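Local coordinates for tetratricopeptide TPR_2 repeat protein (Thermobaculum terrenum, PDB 5DJS) that joins tetratricopeptide repeats to a two-lobed GT-B fold of glycosyltransferase family 41 and holds uridine-5'-diphosphate in the crystal, at residues Glu182-Glu194 against Gln501-Arg513. The protein carries 1 engineered substitution. Numbering follows the deposited sequence.
Sequences EPVIEAHDRTAYE and QGSFTAELEDAYR
Pro183, Val184 and Ala187, in residues 182-187 of helix 176-187, lie over Gln501, Gly502 and Thr505 of helix 501-513, the two segment axes crossing at -77°, 9.1 Å apart. The chain then turns through residues 188-192 to run beside the later turns of the long helix. At the start of segment 501-513, Gln501, its chain extended, donates two hydrogen bonds from NE2, to Pro183 O (3.1 Å) and, nearly straight, to the anti lone pair of Glu186 OE2 (2.7 Å). Beside it Ala187 CB meets Thr505 CG2, while Val184 sends CG2 to the edge of the Phe504 ring (3.5 Å to CE2) and CG1 to Leu508 CD2. Glu509 OE2 is gripped by two donors, His188 ND1 on its anti lone pair and Asp189 N on its syn side, each at 2.8 Å; imidazole and carboxylate planes lie 22° apart. His188 NE2 and Tyr512 OH both hydrogen-bond with Tyr167 OH of strand 163-169. The Tyr193 ring leans on the Glu509 chain, CE2 to CG 3.4 Å, its OH makes a weak hydrogen bond to Glu509 O (2.6 Å), and Arg513 NH2 lies over one face, the guanidinium inclined 59°, not stacked. Arg513 NH1 hydrogen-bonds to the carbonyl oxygens of Pro159 and Arg161. The long C-terminal helix thus packs on the helix-turn-strand unit at the edge of the first lobe's parallel sheet, the interlobe crossing characteristic of GT-B folds.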
ATOM      1  N   GLU A 182      -5.618 -13.565   3.122  1.00 57.08           N
ATOM      2  CA  GLU A 182      -6.691 -14.514   3.496  1.00 59.21           C
ATOM      3  C   GLU A 182      -6.816 -15.760   2.588  1.00 58.24           C
ATOM      4  O   GLU A 182      -6.780 -16.881   3.095  1.00 58.89           O
ATOM      5  CB  GLU A 182      -8.047 -13.797   3.621  1.00 61.67           C
ATOM      6  CG  GLU A 182      -9.203 -14.735   3.944  1.00 63.94           C
ATOM      7  CD  GLU A 182     -10.451 -14.023   4.425  1.00 66.52           C
ATOM      8  OE1 GLU A 182     -11.245 -14.675   5.132  1.00 66.82           O
ATOM      9  OE2 GLU A 182     -10.657 -12.833   4.099  1.00 64.53           O
ATOM     10  N   PRO A 183      -6.968 -15.575   1.260  1.00 55.82           N
ATOM     11  CA  PRO A 183      -7.015 -16.761   0.401  1.00 54.85           C
ATOM     12  C   PRO A 183      -5.777 -17.644   0.521  1.00 54.83           C
ATOM     13  O   PRO A 183      -5.907 -18.877   0.594  1.00 57.18           O
ATOM     14  CB  PRO A 183      -7.112 -16.178  -1.018  1.00 56.38           C
ATOM     15  CG  PRO A 183      -6.714 -14.749  -0.897  1.00 57.54           C
ATOM     16  CD  PRO A 183      -7.131 -14.335   0.478  1.00 56.76           C
ATOM     17  N   VAL A 184      -4.601 -17.014   0.556  1.00 50.42           N
ATOM     18  CA  VAL A 184      -3.321 -17.732   0.634  1.00 51.64           C
ATOM     19  C   VAL A 184      -3.198 -18.563   1.917  1.00 53.46           C
ATOM     20  O   VAL A 184      -2.792 -19.721   1.871  1.00 53.39           O
ATOM     21  CB  VAL A 184      -2.119 -16.771   0.472  1.00 49.96           C
ATOM     22  CG1 VAL A 184      -0.790 -17.448   0.796  1.00 50.03           C
ATOM     23  CG2 VAL A 184      -2.079 -16.240  -0.951  1.00 49.97           C
ATOM     24  N   ILE A 185      -3.549 -17.959   3.047  1.00 55.13           N
ATOM     25  CA  ILE A 185      -3.532 -18.645   4.334  1.00 55.26           C
ATOM     26  C   ILE A 185      -4.506 -19.827   4.359  1.00 55.43           C
ATOM     27  O   ILE A 185      -4.143 -20.902   4.831  1.00 60.14           O
ATOM     28  CB  ILE A 185      -3.818 -17.656   5.493  1.00 56.52           C
ATOM     29  CG1 ILE A 185      -2.546 -16.897   5.824  1.00 59.78           C
ATOM     30  CG2 ILE A 185      -4.300 -18.368   6.746  1.00 59.06           C
ATOM     31  CD1 ILE A 185      -2.736 -15.834   6.884  1.00 67.19           C
ATOM     32  N   GLU A 186      -5.733 -19.623   3.872  1.00 53.70           N
ATOM     33  CA  GLU A 186      -6.734 -20.702   3.816  1.00 51.75           C
ATOM     34  C   GLU A 186      -6.266 -21.887   2.963  1.00 45.20           C
ATOM     35  O   GLU A 186      -6.358 -23.019   3.389  1.00 46.29           O
ATOM     36  CB  GLU A 186      -8.086 -20.195   3.287  1.00 54.34           C
ATOM     37  CG  GLU A 186      -9.199 -21.243   3.350  1.00 56.38           C
ATOM     38  CD  GLU A 186     -10.540 -20.746   2.848  1.00 56.37           C
ATOM     39  OE1 GLU A 186     -11.554 -20.976   3.547  1.00 56.09           O
ATOM     40  OE2 GLU A 186     -10.582 -20.141   1.752  1.00 54.06           O
ATOM     41  N   ALA A 187      -5.749 -21.611   1.775  1.00 41.34           N
ATOM     42  CA  ALA A 187      -5.430 -22.658   0.792  1.00 39.74           C
ATOM     43  C   ALA A 187      -4.040 -23.289   0.914  1.00 38.30           C
ATOM     44  O   ALA A 187      -3.705 -24.182   0.136  1.00 36.10           O
ATOM     45  CB  ALA A 187      -5.610 -22.103  -0.621  1.00 40.44           C
ATOM     46  N   HIS A 188      -3.222 -22.832   1.859  1.00 39.05           N
ATOM     47  CA  HIS A 188      -1.880 -23.401   2.027  1.00 39.58           C
ATOM     48  C   HIS A 188      -1.963 -24.905   2.296  1.00 39.62           C
ATOM     49  O   HIS A 188      -2.690 -25.333   3.183  1.00 38.84           O
ATOM     50  CB  HIS A 188      -1.088 -22.700   3.158  1.00 39.51           C
ATOM     51  CG  HIS A 188      -0.078 -21.709   2.672  1.00 37.85           C
ATOM     52  ND1 HIS A 188       0.806 -21.987   1.653  1.00 38.39           N
ATOM     53  CD2 HIS A 188       0.204 -20.452   3.080  1.00 37.17           C
ATOM     54  CE1 HIS A 188       1.578 -20.938   1.440  1.00 37.30           C
ATOM     55  NE2 HIS A 188       1.230 -19.993   2.292  1.00 37.74           N
ATOM     56  N   ASP A 189      -1.216 -25.691   1.524  1.00 41.67           N
ATOM     57  CA  ASP A 189      -1.170 -27.142   1.698  1.00 44.94           C
ATOM     58  C   ASP A 189      -0.490 -27.507   3.032  1.00 46.00           C
ATOM     59  O   ASP A 189       0.736 -27.377   3.168  1.00 47.20           O
ATOM     60  CB  ASP A 189      -0.423 -27.783   0.519  1.00 47.62           C
ATOM     61  CG  ASP A 189      -0.505 -29.306   0.514  1.00 49.96           C
ATOM     62  OD1 ASP A 189      -1.241 -29.885   1.347  1.00 54.11           O
ATOM     63  OD2 ASP A 189       0.184 -29.925  -0.331  1.00 47.95           O
ATOM     64  N   ARG A 190      -1.291 -27.957   3.998  0.50 46.57           N
ATOM     65  CA  ARG A 190      -0.798 -28.300   5.333  0.50 47.22           C
ATOM     66  C   ARG A 190       0.085 -29.547   5.400  0.50 48.20           C
ATOM     67  O   ARG A 190       0.790 -29.737   6.389  0.50 50.44           O
ATOM     68  CB  ARG A 190      -1.956 -28.442   6.321  0.50 48.16           C
ATOM     69  CG  ARG A 190      -2.100 -27.253   7.261  0.50 49.76           C
ATOM     70  CD  ARG A 190      -2.122 -25.937   6.499  0.50 49.21           C
ATOM     71  NE  ARG A 190      -2.473 -24.815   7.364  0.50 49.88           N
ATOM     72  CZ  ARG A 190      -2.939 -23.651   6.921  0.50 50.53           C
ATOM     73  NH1 ARG A 190      -3.115 -23.457   5.618  0.50 49.05           N
ATOM     74  NH2 ARG A 190      -3.240 -22.684   7.781  0.50 49.44           N
ATOM     75  N   THR A 191       0.044 -30.399   4.372  1.00 48.41           N
ATOM     76  CA  THR A 191       0.952 -31.558   4.296  1.00 49.51           C
ATOM     77  C   THR A 191       2.409 -31.064   4.174  1.00 49.39           C
ATOM     78  O   THR A 191       3.312 -31.607   4.821  1.00 47.34           O
ATOM     79  CB  THR A 191       0.623 -32.540   3.125  1.00 50.72           C
ATOM     80  OG1 THR A 191       0.797 -31.891   1.858  1.00 50.26           O
ATOM     81  CG2 THR A 191      -0.818 -33.100   3.230  1.00 51.85           C
ATOM     82  N   ALA A 192       2.603 -30.007   3.377  1.00 48.87           N
ATOM     83  CA  ALA A 192       3.934 -29.486   3.026  1.00 48.03           C
ATOM     84  C   ALA A 192       4.320 -28.131   3.667  1.00 47.54           C
ATOM     85  O   ALA A 192       5.491 -27.745   3.595  1.00 42.29           O
ATOM     86  CB  ALA A 192       4.053 -29.391   1.508  1.00 46.90           C
ATOM     87  N   TYR A 193       3.361 -27.416   4.271  1.00 47.73           N
ATOM     88  CA  TYR A 193       3.607 -26.077   4.829  1.00 48.12           C
ATOM     89  C   TYR A 193       2.845 -25.852   6.128  1.00 48.69           C
ATOM     90  O   TYR A 193       1.792 -26.428   6.337  1.00 51.23           O
ATOM     91  CB  TYR A 193       3.222 -24.991   3.818  1.00 50.19           C
ATOM     92  CG  TYR A 193       4.011 -25.064   2.533  1.00 51.19           C
ATOM     93  CD1 TYR A 193       5.267 -24.485   2.436  1.00 53.36           C
ATOM     94  CD2 TYR A 193       3.511 -25.750   1.420  1.00 55.13           C
ATOM     95  CE1 TYR A 193       6.009 -24.566   1.263  1.00 56.66           C
ATOM     96  CE2 TYR A 193       4.246 -25.846   0.240  1.00 55.21           C
ATOM     97  CZ  TYR A 193       5.492 -25.252   0.164  1.00 57.01           C
ATOM     98  OH  TYR A 193       6.224 -25.347  -0.999  1.00 58.80           O
ATOM     99  N   GLU A 194       3.388 -25.017   7.008  1.00 48.70           N
ATOM    100  CA  GLU A 194       2.703 -24.633   8.242  1.00 50.84           C
ATOM    101  C   GLU A 194       2.757 -23.119   8.418  1.00 50.96           C
ATOM    102  O   GLU A 194       3.803 -22.507   8.206  1.00 55.31           O
ATOM    103  CB  GLU A 194       3.340 -25.317   9.445  1.00 51.20           C
ATOM    104  CG  GLU A 194       2.577 -25.072  10.739  1.00 50.47           C
ATOM    105  CD  GLU A 194       3.209 -25.751  11.918  1.00 50.97           C
ATOM    106  OE1 GLU A 194       4.389 -26.193  11.811  1.00 52.53           O
ATOM    107  OE2 GLU A 194       2.534 -25.832  12.971  1.00 49.05           O
ATOM    108  N   GLN A 501      -7.796 -18.960  -6.283  1.00 45.58           N
ATOM    109  CA  GLN A 501      -7.290 -19.145  -4.917  1.00 41.57           C
ATOM    110  C   GLN A 501      -6.237 -20.256  -4.874  1.00 41.76           C
ATOM    111  O   GLN A 501      -5.062 -19.989  -4.650  1.00 42.83           O
ATOM    112  CB  GLN A 501      -8.437 -19.454  -3.945  1.00 40.05           C
ATOM    113  CG  GLN A 501      -7.987 -19.876  -2.551  1.00 39.64           C
ATOM    114  CD  GLN A 501      -9.099 -19.838  -1.522  1.00 39.23           C
ATOM    115  OE1 GLN A 501     -10.274 -19.719  -1.860  1.00 38.11           O
ATOM    116  NE2 GLN A 501      -8.726 -19.937  -0.247  1.00 41.10           N
ATOM    117  N   GLY A 502      -6.663 -21.486  -5.146  1.00 42.43           N
ATOM    118  CA  GLY A 502      -5.785 -22.657  -5.115  1.00 40.96           C
ATOM    119  C   GLY A 502      -4.731 -22.661  -6.203  1.00 41.44           C
ATOM    120  O   GLY A 502      -3.619 -23.154  -5.998  1.00 42.18           O
ATOM    121  N   SER A 503      -5.069 -22.107  -7.360  1.00 42.10           N
ATOM    122  CA  SER A 503      -4.126 -22.025  -8.468  1.00 43.79           C
ATOM    123  C   SER A 503      -2.943 -21.106  -8.121  1.00 46.88           C
ATOM    124  O   SER A 503      -1.786 -21.460  -8.373  1.00 45.37           O
ATOM    125  CB  SER A 503      -4.833 -21.541  -9.732  1.00 43.99           C
ATOM    126  OG  SER A 503      -4.059 -21.850 -10.866  1.00 47.14           O
ATOM    127  N   PHE A 504      -3.235 -19.943  -7.518  1.00 49.13           N
ATOM    128  CA  PHE A 504      -2.181 -19.008  -7.102  1.00 48.71           C
ATOM    129  C   PHE A 504      -1.286 -19.583  -6.001  1.00 48.22           C
ATOM    130  O   PHE A 504      -0.060 -19.575  -6.140  1.00 46.69           O
ATOM    131  CB  PHE A 504      -2.736 -17.660  -6.604  1.00 50.39           C
ATOM    132  CG  PHE A 504      -1.671 -16.773  -5.990  1.00 49.13           C
ATOM    133  CD1 PHE A 504      -0.727 -16.153  -6.799  1.00 46.97           C
ATOM    134  CD2 PHE A 504      -1.573 -16.607  -4.607  1.00 49.87           C
ATOM    135  CE1 PHE A 504       0.277 -15.360  -6.264  1.00 47.75           C
ATOM    136  CE2 PHE A 504      -0.563 -15.816  -4.060  1.00 48.66           C
ATOM    137  CZ  PHE A 504       0.359 -15.189  -4.888  1.00 47.70           C
ATOM    138  N   THR A 505      -1.887 -20.064  -4.908  1.00 45.77           N
ATOM    139  CA  THR A 505      -1.070 -20.428  -3.743  1.00 46.54           C
ATOM    140  C   THR A 505      -0.209 -21.658  -4.035  1.00 49.28           C
ATOM    141  O   THR A 505       0.835 -21.824  -3.425  1.00 58.80           O
ATOM    142  CB  THR A 505      -1.820 -20.600  -2.394  1.00 45.36           C
ATOM    143  OG1 THR A 505      -1.887 -21.977  -2.028  1.00 49.35           O
ATOM    144  CG2 THR A 505      -3.197 -19.991  -2.387  1.00 44.97           C
ATOM    145  N   ALA A 506      -0.636 -22.507  -4.965  1.00 48.82           N
ATOM    146  CA  ALA A 506       0.206 -23.602  -5.435  1.00 48.96           C
ATOM    147  C   ALA A 506       1.430 -23.056  -6.175  1.00 46.47           C
ATOM    148  O   ALA A 506       2.532 -23.546  -5.968  1.00 44.12           O
ATOM    149  CB  ALA A 506      -0.591 -24.561  -6.325  1.00 50.05           C
ATOM    150  N   GLU A 507       1.236 -22.048  -7.026  1.00 46.36           N
ATOM    151  CA  GLU A 507       2.364 -21.412  -7.742  1.00 48.20           C
ATOM    152  C   GLU A 507       3.371 -20.704  -6.797  1.00 47.96           C
ATOM    153  O   GLU A 507       4.590 -20.697  -7.056  1.00 44.11           O
ATOM    154  CB  GLU A 507       1.847 -20.450  -8.818  1.00 49.92           C
ATOM    155  CG  GLU A 507       1.561 -21.117 -10.149  1.00 53.22           C
ATOM    156  CD  GLU A 507       2.812 -21.270 -10.998  1.00 59.36           C
ATOM    157  OE1 GLU A 507       3.554 -20.264 -11.183  1.00 60.42           O
ATOM    158  OE2 GLU A 507       3.056 -22.400 -11.485  1.00 62.58           O
ATOM    159  N   LEU A 508       2.848 -20.126  -5.712  1.00 45.73           N
ATOM    160  CA  LEU A 508       3.658 -19.480  -4.677  1.00 46.77           C
ATOM    161  C   LEU A 508       4.434 -20.522  -3.863  1.00 46.59           C
ATOM    162  O   LEU A 508       5.647 -20.413  -3.669  1.00 46.83           O
ATOM    163  CB  LEU A 508       2.750 -18.641  -3.761  1.00 46.88           C
ATOM    164  CG  LEU A 508       3.363 -17.879  -2.585  1.00 45.38           C
ATOM    165  CD1 LEU A 508       4.197 -16.720  -3.107  1.00 46.51           C
ATOM    166  CD2 LEU A 508       2.272 -17.397  -1.635  1.00 43.77           C
ATOM    167  N   GLU A 509       3.717 -21.530  -3.385  1.00 47.19           N
ATOM    168  CA  GLU A 509       4.328 -22.705  -2.743  1.00 47.62           C
ATOM    169  C   GLU A 509       5.420 -23.349  -3.594  1.00 49.98           C
ATOM    170  O   GLU A 509       6.442 -23.770  -3.069  1.00 54.71           O
ATOM    171  CB  GLU A 509       3.256 -23.743  -2.428  1.00 45.94           C
ATOM    172  CG  GLU A 509       2.387 -23.373  -1.236  1.00 44.37           C
ATOM    173  CD  GLU A 509       1.181 -24.287  -1.081  1.00 44.04           C
ATOM    174  OE1 GLU A 509       0.929 -25.130  -1.972  1.00 45.17           O
ATOM    175  OE2 GLU A 509       0.478 -24.170  -0.056  1.00 40.63           O
ATOM    176  N   ASP A 510       5.201 -23.417  -4.904  1.00 53.58           N
ATOM    177  CA  ASP A 510       6.235 -23.870  -5.838  1.00 54.69           C
ATOM    178  C   ASP A 510       7.477 -22.964  -5.755  1.00 51.75           C
ATOM    179  O   ASP A 510       8.598 -23.460  -5.790  1.00 50.73           O
ATOM    180  CB  ASP A 510       5.704 -23.910  -7.282  1.00 58.24           C
ATOM    181  CG  ASP A 510       6.287 -25.047  -8.080  1.00 63.22           C
ATOM    182  OD1 ASP A 510       5.844 -26.193  -7.839  1.00 69.55           O
ATOM    183  OD2 ASP A 510       7.173 -24.799  -8.936  1.00 63.05           O
ATOM    184  N   ALA A 511       7.264 -21.648  -5.642  1.00 49.51           N
ATOM    185  CA  ALA A 511       8.362 -20.678  -5.477  1.00 47.31           C
ATOM    186  C   ALA A 511       9.066 -20.780  -4.117  1.00 47.06           C
ATOM    187  O   ALA A 511      10.302 -20.784  -4.069  1.00 48.15           O
ATOM    188  CB  ALA A 511       7.873 -19.258  -5.709  1.00 45.50           C
ATOM    189  N   TYR A 512       8.292 -20.861  -3.028  1.00 44.01           N
ATOM    190  CA  TYR A 512       8.849 -21.130  -1.683  1.00 41.63           C
ATOM    191  C   TYR A 512       9.709 -22.404  -1.642  1.00 43.59           C
ATOM    192  O   TYR A 512      10.755 -22.431  -0.999  1.00 47.74           O
ATOM    193  CB  TYR A 512       7.741 -21.290  -0.628  1.00 39.25           C
ATOM    194  CG  TYR A 512       6.940 -20.054  -0.243  1.00 37.64           C
ATOM    195  CD1 TYR A 512       7.435 -18.749  -0.424  1.00 36.55           C
ATOM    196  CD2 TYR A 512       5.682 -20.198   0.351  1.00 35.25           C
ATOM    197  CE1 TYR A 512       6.682 -17.638  -0.056  1.00 35.85           C
ATOM    198  CE2 TYR A 512       4.927 -19.099   0.728  1.00 36.13           C
ATOM    199  CZ  TYR A 512       5.425 -17.820   0.529  1.00 36.56           C
ATOM    200  OH  TYR A 512       4.657 -16.738   0.906  1.00 33.73           O
ATOM    201  N   ARG A 513       9.250 -23.458  -2.307  1.00 45.74           N
ATOM    202  CA  ARG A 513       9.973 -24.726  -2.340  1.00 47.06           C
ATOM    203  C   ARG A 513      11.323 -24.585  -3.046  1.00 47.01           C
ATOM    204  O   ARG A 513      12.318 -25.145  -2.602  1.00 46.23           O
ATOM    205  CB  ARG A 513       9.115 -25.815  -3.017  1.00 46.02           C
ATOM    206  CG  ARG A 513       9.687 -27.235  -2.966  1.00 45.25           C
ATOM    207  CD  ARG A 513       9.945 -27.755  -1.551  1.00 44.68           C
ATOM    208  NE  ARG A 513       8.758 -27.729  -0.687  1.00 42.53           N
ATOM    209  CZ  ARG A 513       8.715 -28.212   0.554  1.00 41.85           C
ATOM    210  NH1 ARG A 513       9.790 -28.773   1.114  1.00 41.15           N
ATOM    211  NH2 ARG A 513       7.582 -28.130   1.254  1.00 43.58           N
TER